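Local coordinates for putative cytosine/guanine deaminase (Unidentified, PDB 2PAJ), which catalyses the zinc-dependent hydrolytic deamination of 2-amino-4-hydroxypteridines such as isoxanthopterin to 2,4-dihydroxypteridines, releasing ammonium, at residues D191-V194 / A195-R199; Y139-Y142 / P143-F147; T174-E178 / A179-T183; Y204-S208 / P209-R213. One frame throughout, in Å; residues are numbered along the deposited sequence.

Overall arrangement
All four interactions are local contacts in the barrel part of this amidohydrolase. Interaction 1 is a run of about two and a half turns of helix 190-203, whose inner side is buried and whose outer side carries charges. Interaction 4 is the polar loop that follows the same helix and leads into strand 213-217; a water and backbone amides do much of its work. Interaction 2, in the loop after strand 131-136, is mainly aromatic and sulfur packing, and it comes nearest to the annotated site residues. Interaction 3, before helix 190-203, is an exposed turn of polar and charged groups round one buried leucine. Interactions 2 and 3 touch where Tyr-142 CD1 meets Thr-183 O at 3.5 Å.

Interaction 1: residues D191-V194 / A195-R199; sequences DAYV and ADIER
Tyr-193 swings its CG away from its own backbone N (chi1 -165°), while Ile-197 holds CG1 beside its N (chi1 -80°); the two side chains of helix 190-203 thus meet one turn apart. This helix runs between strands 163-168 and 213-217 of the TIM-barrel amidohydrolase fold, and the pair lies on its buried side, where both residues pack on Met-217 of strand 213-217. Tyr-193 CE1 comes to 3.5 Å from Ile-197 CD1, an oblique approach to the ring. The phenol oxygen bonds to the backbone O of Arg-168, whose guanidinium also makes a cation-pi contact with the ring. Four i to i+4 bonds hold these turns of the helix, from Ala-195 N to Asp-191 O (2.8 Å) through to Glu-198 N and Val-194 O (3.2 Å). Glu-198 lays CG 3.1 Å from Val-194 O, and its OE2 forms a salt bridge with Arg-240. Asp-196 divides its carboxylate: OD1 pairs with Arg-168, and OD2 with Arg-199, which also reaches Asp-148. Each of these two carboxylate oxygens therefore has a cationic partner, which probably stabilises the charged form. Arg-199 NH1 meets the syn lone pair of Asp-196 OD2 at 2.6 Å, the oxygen lying in the guanidinium plane.

Interaction 2: residues Y139-Y142 / P143-F147; sequences YVYY and PGMPF
Met-145 lies across the Tyr-142 ring at about a right angle, with CB 3.7 Å from the ring centroid and only 13° off the normal, a CH-pi contact over the face. Farther along the side chain the sulfur slips off that axis: SD is 4.5 Å from the same Tyr-142 centroid in an oblique Met-aromatic contact, and CG lies over one face of the Phe-147 ring. The methionine is extended as far as its sulfur and bends only at the last torsion (chi3 50°), which carries CE round to Tyr-141, 3.5 Å from its CD1. Val-140 CG2 closes the group beside SD and the Phe-147 ring. At the far end of Tyr-142 the Pro-146 ring crosses the side chain, its CD beside the hydroxyl.

The backbone beneath this overlap is a type II beta turn from Tyr-142 to Met-145, with Gly-144 at positive phi. It is closed by the bond from Met-145 N to Tyr-142 O, 3.0 Å long. The loop joins strand 131-136 to helix 149-159, and Tyr-141 reaches that helix through a hydrogen bond between its hydroxyl and Ser-150 OG. The side chain of Val-140 is about 8 Å from those of His-78, a zinc ligand, and Gln-81, which probably binds substrate. Among the side chains that meet here the contacts are mainly apolar, CH-pi and sulfur-aromatic, so dispersion probably contributes most, while polar ties to Ser-149 and Ser-150 secure the loop from outside.

Interaction 3: residues T174-E178 / A179-T183; sequences TRQLE and ADLPT
Leu-181 sets its two methyls against the side chain of Gln-176, the two crossing at about a right angle. With CG beside its backbone N (chi1 -77°), the leucine forks against the glutamine: CD1 sits 3.5 Å from Gln-176 CB, and CD2 is equally far from Gln-176 CD. Thr-174 OG1 donates to Gln-176 OE1 at 2.6 Å from within the carbonyl plane, on a lone pair. The bond probably limits rotation of the amide about CG-CD; the extended chain (chi2 172°) is what puts CD beside the leucine methyls. Thr-174 and Leu-181 also face each other tip to tip, more loosely.

The chain reverses in a type I beta turn from Glu-178 to Leu-181, closed by a weak bond from Leu-181 N to Glu-178 O. Asp-180 has its CG between its own backbone N and carbonyl carbon (chi1 54°), and this brings OD1 back to Glu-178 N at 3.1 Å, met nearly along the C-O direction. Glu-178, bent at its second torsion, presents OE2 to Arg-175 NH2 (2.7 Å), at the edge of the guanidinium and in its plane. The turn is an outlying surface excursion, far from the annotated sites, in the loop from strand 163-168 to helix 190-203; Thr-174 rests on Pro-187 just ahead of that helix, and Thr-183 touches Tyr-142 of the loop that follows strand 131-136.

Interaction 4: residues Y204-S208 / P209-R213; sequences YHDAS and PRAMR
One water joins the two sides of this loop, donating to Asp-206 OD2 and accepting from Met-212 N, each at 2.7 Å. The other oxygen of the same carboxylate, Asp-206 OD1, takes the backbone N of Ser-208 at 2.7 Å in a nearly straight bond, which makes an Asx turn. The loop doubles back on itself between helix 190-203 and strand 213-217 of the TIM-barrel fold, away from the annotated sites. With CG of Asp-206 anti to the backbone N (chi1 174°), the carboxylate reaches both the water and Ser-208 N, and Ala-211 CB packs against Asp-206 CB at 3.5 Å. The backbone N of Asp-206 gives a further bond to Arg-213 O, 3.3 Å away and approached from above the carbonyl plane. Beyond the reversal, Arg-210 forms a salt bridge with Asp-44 and a bond to Gly-409 O. Where the loop leaves helix 190-203, Tyr-204 stacks on Phe-154 of helix 149-159 and meets the extended Arg-213 side chain. The ring and guanidinium planes stand 86° apart, with Arg-213 NH1 at the ring edge, 3.8 Å from Tyr-204 CD2.

Interaction 1: residues D191-V194 / A195-R199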
loop_
_atom_site.group_PDB
_atom_site.type_symbol
_atom_site.label_atom_id
_atom_site.label_comp_id
_atom_site.label_asym_id
_atom_site.label_seq_id
_atom_site.Cartn_x
_atom_site.Cartn_y
_atom_site.Cartn_z
ATOM N N ASP A 191 16.900 21.074 -6.582
ATOM C CA ASP A 191 15.927 21.772 -7.432
ATOM C C ASP A 191 15.331 20.870 -8.500
ATOM O O ASP A 191 14.182 21.034 -8.892
ATOM C CB ASP A 191 16.595 22.972 -8.094
ATOM C CG ASP A 191 17.545 23.681 -7.151
ATOM O OD1 ASP A 191 17.123 24.643 -6.463
ATOM O OD2 ASP A 191 18.718 23.245 -7.074
ATOM N N ALA A 192 16.109 19.917 -8.984
ATOM C CA ALA A 192 15.583 19.018 -9.995
ATOM C C ALA A 192 14.433 18.228 -9.369
ATOM O O ALA A 192 13.352 18.098 -9.962
ATOM C CB ALA A 192 16.682 18.083 -10.487
ATOM N N TYR A 193 14.684 17.731 -8.156
ATOM C CA TYR A 193 13.725 16.954 -7.371
ATOM C C TYR A 193 12.469 17.805 -7.197
ATOM O O TYR A 193 11.388 17.449 -7.676
ATOM C CB TYR A 193 14.335 16.645 -5.999
ATOM C CG TYR A 193 13.657 15.555 -5.173
ATOM C CD1 TYR A 193 12.318 15.201 -5.384
ATOM C CD2 TYR A 193 14.358 14.902 -4.142
ATOM C CE1 TYR A 193 11.691 14.228 -4.593
ATOM C CE2 TYR A 193 13.746 13.928 -3.342
ATOM C CZ TYR A 193 12.412 13.597 -3.575
ATOM O OH TYR A 193 11.799 12.637 -2.793
ATOM N N VAL A 194 12.625 18.938 -6.519
ATOM C CA VAL A 194 11.511 19.845 -6.274
ATOM C C VAL A 194 10.710 20.135 -7.534
ATOM O O VAL A 194 9.487 20.105 -7.527
ATOM C CB VAL A 194 12.012 21.188 -5.694
ATOM C CG1 VAL A 194 10.837 22.086 -5.355
ATOM C CG2 VAL A 194 12.866 20.933 -4.469
ATOM N N ALA A 195 11.414 20.419 -8.619
ATOM C CA ALA A 195 10.774 20.726 -9.883
ATOM C C ALA A 195 9.876 19.581 -10.328
ATOM O O ALA A 195 8.725 19.788 -10.720
ATOM C CB ALA A 195 11.838 21.004 -10.941
ATOM N N ASP A 196 10.405 18.368 -10.243
ATOM C CA ASP A 196 9.670 17.190 -10.665
ATOM C C ASP A 196 8.381 17.002 -9.904
ATOM O O ASP A 196 7.348 16.660 -10.482
ATOM C CB ASP A 196 10.532 15.949 -10.499
ATOM C CG ASP A 196 10.030 14.793 -11.328
ATOM O OD1 ASP A 196 10.502 13.654 -11.107
ATOM O OD2 ASP A 196 9.167 15.030 -12.206
ATOM N N ILE A 197 8.440 17.232 -8.604
ATOM C CA ILE A 197 7.266 17.072 -7.779
ATOM C C ILE A 197 6.167 18.071 -8.113
ATOM O O ILE A 197 4.979 17.735 -8.086
ATOM C CB ILE A 197 7.655 17.131 -6.301
ATOM C CG1 ILE A 197 8.227 15.771 -5.892
ATOM C CG2 ILE A 197 6.460 17.498 -5.446
ATOM C CD1 ILE A 197 8.459 15.617 -4.421
ATOM N N GLU A 198 6.558 19.291 -8.456
ATOM C CA GLU A 198 5.580 20.309 -8.820
ATOM C C GLU A 198 4.906 19.846 -10.120
ATOM O O GLU A 198 3.685 19.928 -10.288
ATOM C CB GLU A 198 6.294 21.647 -8.991
ATOM C CG GLU A 198 7.069 22.034 -7.732
ATOM C CD GLU A 198 7.490 23.499 -7.693
ATOM O OE1 GLU A 198 8.333 23.911 -8.532
ATOM O OE2 GLU A 198 6.977 24.236 -6.818
ATOM N N ARG A 199 5.726 19.317 -11.018
ATOM C CA ARG A 199 5.237 18.805 -12.281
ATOM C C ARG A 199 4.222 17.697 -11.984
ATOM O O ARG A 199 3.085 17.745 -12.457
ATOM C CB ARG A 199 6.413 18.270 -13.096
ATOM C CG ARG A 199 6.012 17.517 -14.329
ATOM C CD ARG A 199 7.068 16.468 -14.666
ATOM N NE ARG A 199 6.479 15.267 -15.265
ATOM C CZ ARG A 199 6.743 14.029 -14.854
ATOM N NH1 ARG A 199 7.588 13.828 -13.849
ATOM N NH2 ARG A 199 6.149 12.988 -15.431
#

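Interaction 2: residues Y139-Y142 / P143-F147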
loop_
_atom_site.group_PDB
_atom_site.type_symbol
_atom_site.label_atom_id
_atom_site.label_comp_id
_atom_site.label_asym_id
_atom_site.label_seq_id
_atom_site.Cartn_x
_atom_site.Cartn_y
_atom_site.Cartn_z
ATOM N N TYR A 139 11.970 5.010 -6.043
ATOM C CA TYR A 139 13.163 5.824 -5.940
ATOM C C TYR A 139 14.139 5.631 -7.075
ATOM O O TYR A 139 15.323 5.987 -6.978
ATOM C CB TYR A 139 13.839 5.666 -4.575
ATOM C CG TYR A 139 14.276 4.281 -4.201
ATOM C CD1 TYR A 139 15.349 3.667 -4.843
ATOM C CD2 TYR A 139 13.669 3.623 -3.140
ATOM C CE1 TYR A 139 15.816 2.443 -4.433
ATOM C CE2 TYR A 139 14.117 2.398 -2.713
ATOM C CZ TYR A 139 15.192 1.810 -3.362
ATOM O OH TYR A 139 15.645 0.590 -2.941
ATOM N N VAL A 140 13.638 5.081 -8.173
ATOM C CA VAL A 140 14.497 4.965 -9.330
ATOM C C VAL A 140 14.289 6.271 -10.118
ATOM O O VAL A 140 13.286 6.476 -10.814
ATOM C CB VAL A 140 14.186 3.704 -10.186
ATOM C CG1 VAL A 140 13.589 2.626 -9.298
ATOM C CG2 VAL A 140 13.297 4.028 -11.355
ATOM N N TYR A 141 15.244 7.178 -9.922
ATOM C CA TYR A 141 15.282 8.488 -10.554
ATOM C C TYR A 141 16.764 8.857 -10.595
ATOM O O TYR A 141 17.524 8.516 -9.684
ATOM C CB TYR A 141 14.533 9.513 -9.710
ATOM C CG TYR A 141 13.045 9.261 -9.599
ATOM C CD1 TYR A 141 12.214 9.379 -10.717
ATOM C CD2 TYR A 141 12.467 8.898 -8.372
ATOM C CE1 TYR A 141 10.861 9.145 -10.624
ATOM C CE2 TYR A 141 11.101 8.658 -8.265
ATOM C CZ TYR A 141 10.312 8.782 -9.399
ATOM O OH TYR A 141 8.977 8.510 -9.330
ATOM N N TYR A 142 17.179 9.540 -11.655
ATOM C CA TYR A 142 18.572 9.955 -11.806
ATOM C C TYR A 142 18.670 10.860 -13.016
ATOM O O TYR A 142 17.917 10.702 -13.974
ATOM C CB TYR A 142 19.476 8.738 -11.989
ATOM C CG TYR A 142 19.117 7.872 -13.180
ATOM C CD1 TYR A 142 19.718 8.082 -14.428
ATOM C CD2 TYR A 142 18.220 6.803 -13.045
ATOM C CE1 TYR A 142 19.450 7.247 -15.506
ATOM C CE2 TYR A 142 17.942 5.962 -14.115
ATOM C CZ TYR A 142 18.564 6.184 -15.341
ATOM O OH TYR A 142 18.333 5.326 -16.392
ATOM N N PRO A 143 19.594 11.830 -12.978
ATOM C CA PRO A 143 19.766 12.759 -14.093
ATOM C C PRO A 143 19.813 12.067 -15.452
ATOM O O PRO A 143 20.581 11.127 -15.656
ATOM C CB PRO A 143 21.070 13.458 -13.742
ATOM C CG PRO A 143 21.014 13.509 -12.246
ATOM C CD PRO A 143 20.560 12.117 -11.898
ATOM N N GLY A 144 18.972 12.522 -16.373
ATOM C CA GLY A 144 18.965 11.956 -17.708
ATOM C C GLY A 144 18.278 10.619 -17.910
ATOM O O GLY A 144 18.424 10.008 -18.970
ATOM N N MET A 145 17.537 10.146 -16.913
ATOM C CA MET A 145 16.832 8.878 -17.050
ATOM C C MET A 145 16.030 8.918 -18.356
ATOM O O MET A 145 15.260 9.848 -18.597
ATOM C CB MET A 145 15.914 8.667 -15.847
ATOM C CG MET A 145 15.083 7.382 -15.891
ATOM S SD MET A 145 14.332 7.010 -14.271
ATOM C CE MET A 145 13.574 8.570 -13.876
ATOM N N PRO A 146 16.216 7.905 -19.222
ATOM C CA PRO A 146 15.536 7.791 -20.517
ATOM C C PRO A 146 14.053 7.469 -20.457
ATOM O O PRO A 146 13.352 7.586 -21.461
ATOM C CB PRO A 146 16.324 6.692 -21.220
ATOM C CG PRO A 146 16.686 5.802 -20.106
ATOM C CD PRO A 146 17.149 6.778 -19.035
ATOM N N PHE A 147 13.562 7.054 -19.296
ATOM C CA PHE A 147 12.141 6.736 -19.182
ATOM C C PHE A 147 11.486 7.412 -17.983
ATOM O O PHE A 147 12.152 7.787 -17.015
ATOM C CB PHE A 147 11.949 5.221 -19.113
ATOM C CG PHE A 147 12.632 4.589 -17.953
ATOM C CD1 PHE A 147 11.973 4.440 -16.744
ATOM C CD2 PHE A 147 13.944 4.170 -18.060
ATOM C CE1 PHE A 147 12.606 3.881 -15.653
ATOM C CE2 PHE A 147 14.596 3.609 -16.984
ATOM C CZ PHE A 147 13.924 3.461 -15.767
#

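Interaction 3: residues T174-E178 / A179-T183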
loop_
_atom_site.group_PDB
_atom_site.type_symbol
_atom_site.label_atom_id
_atom_site.label_comp_id
_atom_site.label_asym_id
_atom_site.label_seq_id
_atom_site.Cartn_x
_atom_site.Cartn_y
_atom_site.Cartn_z
ATOM N N THR A 174 25.010 11.094 -1.388
ATOM C CA THR A 174 25.375 9.679 -1.420
ATOM C C THR A 174 26.806 9.406 -0.967
ATOM O O THR A 174 27.079 8.436 -0.230
ATOM C CB THR A 174 25.273 9.116 -2.850
ATOM O OG1 THR A 174 25.883 7.817 -2.879
ATOM C CG2 THR A 174 25.978 10.058 -3.856
ATOM N N ARG A 175 27.710 10.256 -1.453
ATOM C CA ARG A 175 29.135 10.143 -1.186
ATOM C C ARG A 175 29.663 8.714 -1.101
ATOM O O ARG A 175 30.209 8.248 -0.081
ATOM C CB ARG A 175 29.536 10.973 0.035
ATOM C CG ARG A 175 30.366 12.214 -0.358
ATOM C CD ARG A 175 29.540 13.229 -1.199
ATOM N NE ARG A 175 30.044 13.494 -2.556
ATOM C CZ ARG A 175 29.318 13.328 -3.670
ATOM N NH1 ARG A 175 28.059 12.886 -3.586
ATOM N NH2 ARG A 175 29.828 13.634 -4.866
ATOM N N GLN A 176 29.389 8.035 -2.214
ATOM C CA GLN A 176 29.851 6.695 -2.547
ATOM C C GLN A 176 30.813 7.330 -3.577
ATOM O O GLN A 176 31.564 6.655 -4.299
ATOM C CB GLN A 176 28.764 5.895 -3.297
ATOM C CG GLN A 176 27.601 5.267 -2.500
ATOM C CD GLN A 176 26.501 4.684 -3.438
ATOM O OE1 GLN A 176 25.609 5.414 -3.909
ATOM N NE2 GLN A 176 26.578 3.371 -3.716
ATOM N N LEU A 177 30.716 8.667 -3.602
ATOM C CA LEU A 177 31.459 9.615 -4.438
ATOM C C LEU A 177 30.694 9.980 -5.720
ATOM O O LEU A 177 29.795 10.836 -5.675
ATOM C CB LEU A 177 32.883 9.110 -4.764
ATOM C CG LEU A 177 33.870 10.219 -5.189
ATOM C CD1 LEU A 177 33.704 11.467 -4.284
ATOM C CD2 LEU A 177 35.300 9.676 -5.129
ATOM N N GLU A 178 31.033 9.360 -6.851
ATOM C CA GLU A 178 30.331 9.666 -8.100
ATOM C C GLU A 178 30.887 8.951 -9.329
ATOM O O GLU A 178 30.155 8.203 -9.994
ATOM C CB GLU A 178 30.339 11.172 -8.346
ATOM C CG GLU A 178 31.688 11.790 -8.108
ATOM C CD GLU A 178 31.585 13.053 -7.286
ATOM O OE1 GLU A 178 32.498 13.296 -6.453
ATOM O OE2 GLU A 178 30.591 13.803 -7.484
ATOM N N ALA A 179 32.160 9.203 -9.645
ATOM C CA ALA A 179 32.817 8.577 -10.797
ATOM C C ALA A 179 32.829 7.048 -10.664
ATOM O O ALA A 179 32.968 6.318 -11.659
ATOM C CB ALA A 179 34.245 9.097 -10.924
ATOM N N ASP A 180 32.702 6.572 -9.424
ATOM C CA ASP A 180 32.672 5.136 -9.151
ATOM C C ASP A 180 31.209 4.765 -8.898
ATOM O O ASP A 180 30.895 3.852 -8.125
ATOM C CB ASP A 180 33.556 4.806 -7.942
ATOM C CG ASP A 180 33.191 5.628 -6.721
ATOM O OD1 ASP A 180 32.858 6.840 -6.890
ATOM O OD2 ASP A 180 33.237 5.064 -5.594
ATOM N N LEU A 181 30.329 5.517 -9.562
ATOM C CA LEU A 181 28.874 5.348 -9.513
ATOM C C LEU A 181 28.359 5.648 -10.916
ATOM O O LEU A 181 28.612 6.731 -11.456
ATOM C CB LEU A 181 28.229 6.340 -8.542
ATOM C CG LEU A 181 28.310 6.109 -7.031
ATOM C CD1 LEU A 181 27.598 7.246 -6.299
ATOM C CD2 LEU A 181 27.668 4.776 -6.687
ATOM N N PRO A 182 27.633 4.699 -11.530
ATOM C CA PRO A 182 27.100 4.908 -12.886
ATOM C C PRO A 182 25.900 5.853 -12.984
ATOM O O PRO A 182 25.290 6.216 -11.982
ATOM C CB PRO A 182 26.748 3.493 -13.336
ATOM C CG PRO A 182 26.348 2.813 -12.032
ATOM C CD PRO A 182 27.404 3.314 -11.062
ATOM N N THR A 183 25.575 6.239 -14.216
ATOM C CA THR A 183 24.446 7.123 -14.519
ATOM C C THR A 183 23.281 6.928 -13.549
ATOM O O THR A 183 22.878 7.848 -12.848
ATOM C CB THR A 183 23.878 6.850 -15.956
ATOM O OG1 THR A 183 24.949 6.773 -16.907
ATOM C CG2 THR A 183 22.911 7.958 -16.384
#

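Interaction 4: residues Y204-S208 / P209-R213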
loop_
_atom_site.group_PDB
_atom_site.type_symbol
_atom_site.label_atom_id
_atom_site.label_comp_id
_atom_site.label_asym_id
_atom_site.label_seq_id
_atom_site.Cartn_x
_atom_site.Cartn_y
_atom_site.Cartn_z
ATOM N N TYR A 204 -0.811 14.658 -11.847
ATOM C CA TYR A 204 -1.580 13.530 -11.324
ATOM C C TYR A 204 -2.348 13.644 -10.008
ATOM O O TYR A 204 -3.389 13.007 -9.846
ATOM C CB TYR A 204 -0.673 12.325 -11.186
ATOM C CG TYR A 204 0.073 11.942 -12.425
ATOM C CD1 TYR A 204 1.440 12.201 -12.541
ATOM C CD2 TYR A 204 -0.568 11.246 -13.458
ATOM C CE1 TYR A 204 2.156 11.769 -13.641
ATOM C CE2 TYR A 204 0.138 10.812 -14.569
ATOM C CZ TYR A 204 1.500 11.073 -14.651
ATOM O OH TYR A 204 2.212 10.613 -15.725
ATOM N N HIS A 205 -1.835 14.432 -9.070
ATOM C CA HIS A 205 -2.469 14.559 -7.761
ATOM C C HIS A 205 -3.879 15.156 -7.725
ATOM O O HIS A 205 -4.113 16.274 -8.175
ATOM C CB HIS A 205 -1.556 15.341 -6.812
ATOM C CG HIS A 205 -1.985 15.298 -5.378
ATOM N ND1 HIS A 205 -2.638 16.346 -4.764
ATOM C CD2 HIS A 205 -1.838 14.342 -4.429
ATOM C CE1 HIS A 205 -2.872 16.038 -3.499
ATOM N NE2 HIS A 205 -2.396 14.828 -3.271
ATOM N N ASP A 206 -4.806 14.366 -7.189
ATOM C CA ASP A 206 -6.203 14.736 -7.005
ATOM C C ASP A 206 -6.339 14.818 -5.483
ATOM O O ASP A 206 -5.945 13.894 -4.780
ATOM C CB ASP A 206 -7.122 13.645 -7.561
ATOM C CG ASP A 206 -8.589 13.904 -7.261
ATOM O OD1 ASP A 206 -8.893 14.697 -6.343
ATOM O OD2 ASP A 206 -9.451 13.301 -7.931
ATOM N N ALA A 207 -6.898 15.906 -4.970
ATOM C CA ALA A 207 -7.016 16.065 -3.533
ATOM C C ALA A 207 -8.261 15.494 -2.865
ATOM O O ALA A 207 -8.349 15.500 -1.631
ATOM C CB ALA A 207 -6.868 17.520 -3.175
ATOM N N SER A 208 -9.215 14.979 -3.637
ATOM C CA SER A 208 -10.417 14.432 -3.005
ATOM C C SER A 208 -10.046 13.263 -2.115
ATOM O O SER A 208 -9.005 12.629 -2.301
ATOM C CB SER A 208 -11.454 13.979 -4.039
ATOM O OG SER A 208 -11.103 12.754 -4.641
ATOM N N PRO A 209 -10.888 12.968 -1.118
ATOM C CA PRO A 209 -10.578 11.846 -0.228
ATOM C C PRO A 209 -10.875 10.475 -0.856
ATOM O O PRO A 209 -10.920 9.459 -0.173
ATOM C CB PRO A 209 -11.418 12.153 1.010
ATOM C CG PRO A 209 -12.612 12.830 0.425
ATOM C CD PRO A 209 -12.048 13.733 -0.631
ATOM N N ARG A 210 -11.084 10.463 -2.165
ATOM C CA ARG A 210 -11.333 9.227 -2.887
ATOM C C ARG A 210 -10.703 9.355 -4.267
ATOM O O ARG A 210 -11.244 8.910 -5.281
ATOM C CB ARG A 210 -12.838 8.932 -2.975
ATOM C CG ARG A 210 -13.689 10.037 -3.555
ATOM C CD ARG A 210 -15.070 9.960 -2.954
ATOM N NE ARG A 210 -15.787 8.749 -3.339
ATOM C CZ ARG A 210 -16.730 8.168 -2.595
ATOM N NH1 ARG A 210 -17.062 8.676 -1.408
ATOM N NH2 ARG A 210 -17.371 7.096 -3.055
ATOM N N ALA A 211 -9.536 9.981 -4.280
ATOM C CA ALA A 211 -8.781 10.184 -5.497
ATOM C C ALA A 211 -8.252 8.838 -6.016
ATOM O O ALA A 211 -7.942 7.947 -5.236
ATOM C CB ALA A 211 -7.628 11.143 -5.218
ATOM N N MET A 212 -8.174 8.690 -7.333
ATOM C CA MET A 212 -7.652 7.471 -7.931
ATOM C C MET A 212 -6.164 7.648 -8.180
ATOM O O MET A 212 -5.472 6.711 -8.582
ATOM C CB MET A 212 -8.369 7.155 -9.244
ATOM C CG MET A 212 -9.803 6.687 -9.071
ATOM S SD MET A 212 -9.985 5.238 -8.001
ATOM C CE MET A 212 -9.267 3.960 -9.026
ATOM N N ARG A 213 -5.684 8.866 -7.938
ATOM C CA ARG A 213 -4.278 9.208 -8.104
ATOM C C ARG A 213 -3.802 10.178 -7.041
ATOM O O ARG A 213 -4.492 11.126 -6.697
ATOM C CB ARG A 213 -4.031 9.791 -9.487
ATOM C CG ARG A 213 -3.891 8.728 -10.516
ATOM C CD ARG A 213 -3.944 9.270 -11.907
ATOM N NE ARG A 213 -3.635 8.205 -12.851
ATOM C CZ ARG A 213 -3.514 8.372 -14.160
ATOM N NH1 ARG A 213 -3.691 9.577 -14.693
ATOM N NH2 ARG A 213 -3.177 7.339 -14.928
HETATM O O HOH W 1 -8.933 10.807 -8.832
#